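Amidohydrolase 3 domain-containing protein (Pyrococcus furiosus, PDB 3ICJ) is an uncharacterized zinc-containing member of the amidohydrolase family that probably hydrolyses carbon-nitrogen bonds other than peptide bonds. Local coordinates at residues Arg133-Gln144 and Ile159-Phe170. Sequence-based numbering, arbitrary orientation. Where two conformers were deposited one is given.
Sequences RGRIIFGFGWDQ and IDRPVFLYRRCF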
loop_
_atom_site.group_PDB
_atom_site.type_symbol
_atom_site.label_atom_id
_atom_site.label_comp_id
_atom_site.label_asym_id
_atom_site.label_seq_id
_atom_site.Cartn_x
_atom_site.Cartn_y
_atom_site.Cartn_z
ATOM N N ARG A 133 9.974 -7.452 -22.264
ATOM C CA ARG A 133 10.663 -8.724 -22.049
ATOM C C ARG A 133 9.695 -9.897 -21.889
ATOM O O ARG A 133 9.826 -10.923 -22.558
ATOM C CB ARG A 133 11.588 -8.635 -20.833
ATOM C CG ARG A 133 13.065 -8.759 -21.166
ATOM C CD ARG A 133 13.311 -8.586 -22.657
ATOM N NE ARG A 133 13.608 -7.199 -23.005
ATOM C CZ ARG A 133 14.526 -6.456 -22.396
ATOM N NH1 ARG A 133 15.241 -6.965 -21.402
ATOM N NH2 ARG A 133 14.729 -5.203 -22.778
ATOM N N GLY A 134 8.724 -9.733 -20.996
ATOM C CA GLY A 134 7.908 -10.844 -20.480
ATOM C C GLY A 134 7.425 -11.891 -21.488
ATOM O O GLY A 134 7.250 -11.599 -22.684
ATOM N N ARG A 135 7.202 -13.117 -21.001
ATOM C CA ARG A 135 6.547 -14.172 -21.799
ATOM C C ARG A 135 5.144 -13.693 -22.178
ATOM O O ARG A 135 4.625 -14.055 -23.239
ATOM C CB ARG A 135 6.511 -15.528 -21.066
ATOM C CG ARG A 135 6.162 -15.440 -19.588
ATOM C CD ARG A 135 6.123 -16.796 -18.871
ATOM N NE ARG A 135 5.130 -16.744 -17.797
ATOM C CZ ARG A 135 3.823 -16.966 -17.965
ATOM N NH1 ARG A 135 3.330 -17.283 -19.156
ATOM N NH2 ARG A 135 2.995 -16.876 -16.940
ATOM N N ILE A 136 4.563 -12.868 -21.299
ATOM C CA ILE A 136 3.398 -12.019 -21.595
ATOM C C ILE A 136 3.812 -10.546 -21.449
ATOM O O ILE A 136 4.502 -10.189 -20.490
ATOM C CB ILE A 136 2.208 -12.326 -20.653
ATOM C CG1 ILE A 136 1.834 -13.807 -20.747
ATOM C CG2 ILE A 136 0.986 -11.485 -21.024
ATOM C CD1 ILE A 136 1.394 -14.400 -19.456
ATOM N N ILE A 137 3.406 -9.709 -22.411
ATOM C CA ILE A 137 3.695 -8.270 -22.373
ATOM C C ILE A 137 2.489 -7.491 -21.866
ATOM O O ILE A 137 1.461 -7.441 -22.538
ATOM C CB ILE A 137 4.103 -7.696 -23.763
ATOM C CG1 ILE A 137 5.295 -8.458 -24.351
ATOM C CG2 ILE A 137 4.433 -6.202 -23.654
ATOM C CD1 ILE A 137 5.427 -8.297 -25.854
ATOM N N PHE A 138 2.641 -6.882 -20.692
ATOM C CA PHE A 138 1.652 -5.974 -20.119
ATOM C C PHE A 138 2.091 -4.533 -20.327
ATOM O O PHE A 138 3.271 -4.217 -20.223
ATOM C CB PHE A 138 1.444 -6.256 -18.620
ATOM C CG PHE A 138 0.919 -7.644 -18.336
ATOM C CD1 PHE A 138 -0.431 -7.947 -18.531
ATOM C CD2 PHE A 138 1.774 -8.650 -17.901
ATOM C CE1 PHE A 138 -0.927 -9.238 -18.281
ATOM C CE2 PHE A 138 1.293 -9.944 -17.647
ATOM C CZ PHE A 138 -0.064 -10.237 -17.837
ATOM N N GLY A 139 1.128 -3.670 -20.630
ATOM C CA GLY A 139 1.404 -2.253 -20.850
ATOM C C GLY A 139 0.214 -1.385 -20.499
ATOM O O GLY A 139 -0.861 -1.900 -20.197
ATOM N N PHE A 140 0.403 -0.067 -20.556
ATOM C CA PHE A 140 -0.607 0.885 -20.096
ATOM C C PHE A 140 -0.432 2.258 -20.739
ATOM O O PHE A 140 0.650 2.590 -21.236
ATOM C CB PHE A 140 -0.539 1.043 -18.563
ATOM C CG PHE A 140 0.640 1.862 -18.087
ATOM C CD1 PHE A 140 0.501 3.227 -17.819
ATOM C CD2 PHE A 140 1.895 1.272 -17.911
ATOM C CE1 PHE A 140 1.591 3.993 -17.401
ATOM C CE2 PHE A 140 2.993 2.034 -17.483
ATOM C CZ PHE A 140 2.837 3.391 -17.227
ATOM N N GLY A 141 -1.488 3.064 -20.687
ATOM C CA GLY A 141 -1.376 4.485 -20.967
ATOM C C GLY A 141 -1.581 4.965 -22.390
ATOM O O GLY A 141 -1.335 6.136 -22.672
ATOM N N TRP A 142 -2.020 4.087 -23.294
ATOM C CA TRP A 142 -2.357 4.528 -24.653
ATOM C C TRP A 142 -3.677 5.309 -24.708
ATOM O O TRP A 142 -4.514 5.219 -23.809
ATOM C CB TRP A 142 -2.367 3.362 -25.651
ATOM C CG TRP A 142 -3.365 2.261 -25.360
ATOM C CD1 TRP A 142 -3.107 1.076 -24.719
ATOM C CD2 TRP A 142 -4.765 2.228 -25.713
ATOM N NE1 TRP A 142 -4.250 0.312 -24.648
ATOM C CE2 TRP A 142 -5.282 0.992 -25.249
ATOM C CE3 TRP A 142 -5.629 3.117 -26.377
ATOM C CZ2 TRP A 142 -6.633 0.622 -25.425
ATOM C CZ3 TRP A 142 -6.975 2.752 -26.541
ATOM C CH2 TRP A 142 -7.458 1.512 -26.073
ATOM N N ASP A 143 -3.856 6.052 -25.792
ATOM C CA ASP A 143 -5.029 6.889 -26.000
ATOM C C ASP A 143 -5.255 6.920 -27.505
ATOM O O ASP A 143 -4.335 7.241 -28.266
ATOM C CB ASP A 143 -4.752 8.297 -25.446
ATOM C CG ASP A 143 -5.986 9.208 -25.423
ATOM O OD1 ASP A 143 -6.949 9.004 -26.193
ATOM O OD2 ASP A 143 -5.972 10.168 -24.620
ATOM N N GLN A 144 -6.475 6.584 -27.928
ATOM C CA GLN A 144 -6.821 6.512 -29.359
ATOM C C GLN A 144 -6.807 7.873 -30.076
ATOM O O GLN A 144 -6.666 7.921 -31.296
ATOM C CB GLN A 144 -8.163 5.798 -29.577
ATOM C CG GLN A 144 -9.408 6.604 -29.192
ATOM C CD GLN A 144 -9.778 6.495 -27.717
ATOM O OE1 GLN A 144 -9.092 5.846 -26.913
ATOM N NE2 GLN A 144 -10.880 7.129 -27.358
ATOM N N ILE A 159 2.811 -9.297 -33.079
ATOM C CA ILE A 159 3.657 -9.702 -31.942
ATOM C C ILE A 159 3.341 -11.154 -31.552
ATOM O O ILE A 159 2.185 -11.486 -31.275
ATOM C CB ILE A 159 3.418 -8.752 -30.737
ATOM C CG1 ILE A 159 3.759 -7.313 -31.141
ATOM C CG2 ILE A 159 4.219 -9.192 -29.505
ATOM C CD1 ILE A 159 2.908 -6.280 -30.477
ATOM N N ASP A 160 4.358 -12.017 -31.509
ATOM C CA ASP A 160 4.103 -13.461 -31.341
ATOM C C ASP A 160 4.007 -13.979 -29.881
ATOM O O ASP A 160 4.220 -15.171 -29.613
ATOM C CB ASP A 160 5.059 -14.307 -32.204
ATOM C CG ASP A 160 6.499 -14.281 -31.708
ATOM O OD1 ASP A 160 6.840 -13.473 -30.808
ATOM O OD2 ASP A 160 7.303 -15.089 -32.228
ATOM N N ARG A 161 3.766 -13.085 -28.937
ATOM C CA ARG A 161 3.383 -13.526 -27.614
ATOM C C ARG A 161 2.202 -12.778 -27.027
ATOM O O ARG A 161 1.839 -11.757 -27.588
ATOM C CB ARG A 161 4.575 -13.507 -26.664
ATOM C CG ARG A 161 5.104 -12.146 -26.311
ATOM C CD ARG A 161 6.533 -12.269 -25.804
ATOM N NE ARG A 161 7.436 -11.404 -26.541
ATOM C CZ ARG A 161 8.199 -10.476 -25.982
ATOM N NH1 ARG A 161 8.984 -9.721 -26.734
ATOM N NH2 ARG A 161 8.187 -10.307 -24.679
ATOM N N PRO A 162 1.618 -13.262 -25.939
ATOM C CA PRO A 162 0.417 -12.582 -25.416
ATOM C C PRO A 162 0.692 -11.142 -25.013
ATOM O O PRO A 162 1.762 -10.827 -24.493
ATOM C CB PRO A 162 0.029 -13.411 -24.186
ATOM C CG PRO A 162 0.579 -14.751 -24.462
ATOM C CD PRO A 162 1.864 -14.523 -25.207
ATOM N N VAL A 163 -0.273 -10.282 -25.306
ATOM C CA VAL A 163 -0.143 -8.847 -25.114
ATOM C C VAL A 163 -1.430 -8.359 -24.457
ATOM O O VAL A 163 -2.516 -8.776 -24.848
ATOM C CB VAL A 163 0.115 -8.144 -26.481
ATOM C CG1 VAL A 163 -0.251 -6.694 -26.433
ATOM C CG2 VAL A 163 1.591 -8.302 -26.912
ATOM N N PHE A 164 -1.320 -7.502 -23.443
ATOM C CA PHE A 164 -2.512 -6.985 -22.768
ATOM C C PHE A 164 -2.203 -5.549 -22.374
ATOM O O PHE A 164 -1.325 -5.306 -21.538
ATOM C CB PHE A 164 -2.843 -7.856 -21.546
ATOM C CG PHE A 164 -4.097 -7.433 -20.797
ATOM C CD1 PHE A 164 -5.300 -8.081 -21.025
ATOM C CD2 PHE A 164 -4.064 -6.405 -19.858
ATOM C CE1 PHE A 164 -6.453 -7.705 -20.346
ATOM C CE2 PHE A 164 -5.218 -6.019 -19.171
ATOM C CZ PHE A 164 -6.412 -6.670 -19.418
ATOM N N LEU A 165 -2.907 -4.602 -22.992
ATOM C CA LEU A 165 -2.552 -3.180 -22.885
ATOM C C LEU A 165 -3.695 -2.295 -22.388
ATOM O O LEU A 165 -4.688 -2.120 -23.083
ATOM C CB LEU A 165 -2.067 -2.647 -24.238
ATOM C CG LEU A 165 -0.977 -3.419 -24.989
ATOM C CD1 LEU A 165 -0.832 -2.877 -26.404
ATOM C CD2 LEU A 165 0.350 -3.366 -24.266
ATOM N N TYR A 166 -3.541 -1.747 -21.187
ATOM C CA TYR A 166 -4.529 -0.829 -20.633
ATOM C C TYR A 166 -4.605 0.458 -21.447
ATOM O O TYR A 166 -3.606 0.913 -22.003
ATOM C CB TYR A 166 -4.201 -0.508 -19.172
ATOM C CG TYR A 166 -4.462 -1.653 -18.221
ATOM C CD1 TYR A 166 -5.730 -1.874 -17.700
ATOM C CD2 TYR A 166 -3.440 -2.514 -17.843
ATOM C CE1 TYR A 166 -5.973 -2.920 -16.830
ATOM C CE2 TYR A 166 -3.674 -3.563 -16.973
ATOM C CZ TYR A 166 -4.942 -3.761 -16.470
ATOM O OH TYR A 166 -5.179 -4.803 -15.603
ATOM N N ARG A 167 -5.798 1.039 -21.514
ATOM C CA ARG A 167 -5.945 2.448 -21.864
ATOM C C ARG A 167 -5.528 3.349 -20.707
ATOM O O ARG A 167 -5.361 2.889 -19.577
ATOM C CB ARG A 167 -7.388 2.751 -22.272
ATOM C CG ARG A 167 -7.550 4.029 -23.078
ATOM C CD ARG A 167 -9.014 4.323 -23.360
ATOM N NE ARG A 167 -9.194 5.599 -24.046
ATOM C CZ ARG A 167 -9.173 6.782 -23.440
ATOM N NH1 ARG A 167 -8.978 6.856 -22.131
ATOM N NH2 ARG A 167 -9.345 7.893 -24.144
ATOM N N ARG A 168 -5.360 4.635 -20.996
ATOM C CA ARG A 168 -4.990 5.608 -19.975
ATOM C C ARG A 168 -5.833 5.435 -18.716
ATOM O O ARG A 168 -5.301 5.338 -17.609
ATOM C CB ARG A 168 -5.137 7.033 -20.514
ATOM C CG ARG A 168 -3.826 7.675 -20.936
ATOM C CD ARG A 168 -4.050 9.067 -21.503
ATOM N NE ARG A 168 -4.662 9.964 -20.526
ATOM C CZ ARG A 168 -5.937 10.336 -20.550
ATOM N NH1 ARG A 168 -6.742 9.888 -21.504
ATOM N NH2 ARG A 168 -6.409 11.155 -19.621
ATOM N N CYS A 169 -7.150 5.397 -18.892
ATOM C CA CYS A 169 -8.074 5.447 -17.766
ATOM C C CYS A 169 -7.949 4.202 -16.894
ATOM O O CYS A 169 -8.359 4.202 -15.733
ATOM C CB CYS A 169 -9.514 5.598 -18.262
ATOM S SG CYS A 169 -9.948 4.511 -19.640
ATOM N N PHE A 170 -7.378 3.144 -17.460
ATOM C CA PHE A 170 -7.481 1.789 -16.862
ATOM C C PHE A 170 -8.915 1.229 -16.826
ATOM O O PHE A 170 -9.171 0.218 -16.169
ATOM C CB PHE A 170 -6.820 1.678 -15.463
ATOM C CG PHE A 170 -5.326 1.897 -15.462
ATOM C CD1 PHE A 170 -4.451 0.827 -15.645
ATOM C CD2 PHE A 170 -4.795 3.171 -15.253
ATOM C CE1 PHE A 170 -3.062 1.025 -15.640
ATOM C CE2 PHE A 170 -3.409 3.381 -15.247
ATOM C CZ PHE A 170 -2.542 2.302 -15.440
#
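The six-membered ring of Trp-142 carries the aliphatic chain of Arg-167 on one face, a CH-pi contact in which Arg-167 CG lies 3.8 Å from the ring centroid. At the indole edge, Trp-142 NE1 donates a nearly straight bond of 2.9 Å to Leu-165 O, in the ring plane but well above the plane of that carbonyl. With CG of Trp-142 set between its backbone N and carbonyl carbon (chi1 61°), the indole turns back toward strand 163-167, although CB points away from it. The guanidinium of Arg-161 is likewise covered on one face, by Ile-137 CD1 3.5 Å above its centre; in the conformer given, Arg-161 NH2 donates at the edge to Gly-134 O at 2.6 Å and also to Gly-132 O. Between these two ends, strands 137-142 and 163-167 pair in parallel within a mixed sheet, joined by a crossover containing two short helices, and a beta bulge shifts the register between Gly-139 and Trp-142. Phe-138 and Phe-164 lie on the sheet face covered by helix 200-214; Ile-137 and Val-163 occupy the other. Past the bulge, Arg-167 NE bonds a lone pair of Gln-144 OE1 at 2.9 Å. Asp-143 OD1 forms a salt bridge with Arg-167 NH2 from well out of the guanidinium plane, without an N-H directed at it, and caps Asp-145 N; Asp-143 OD2 pairs with Arg-168 NH1 at 3.2 Å.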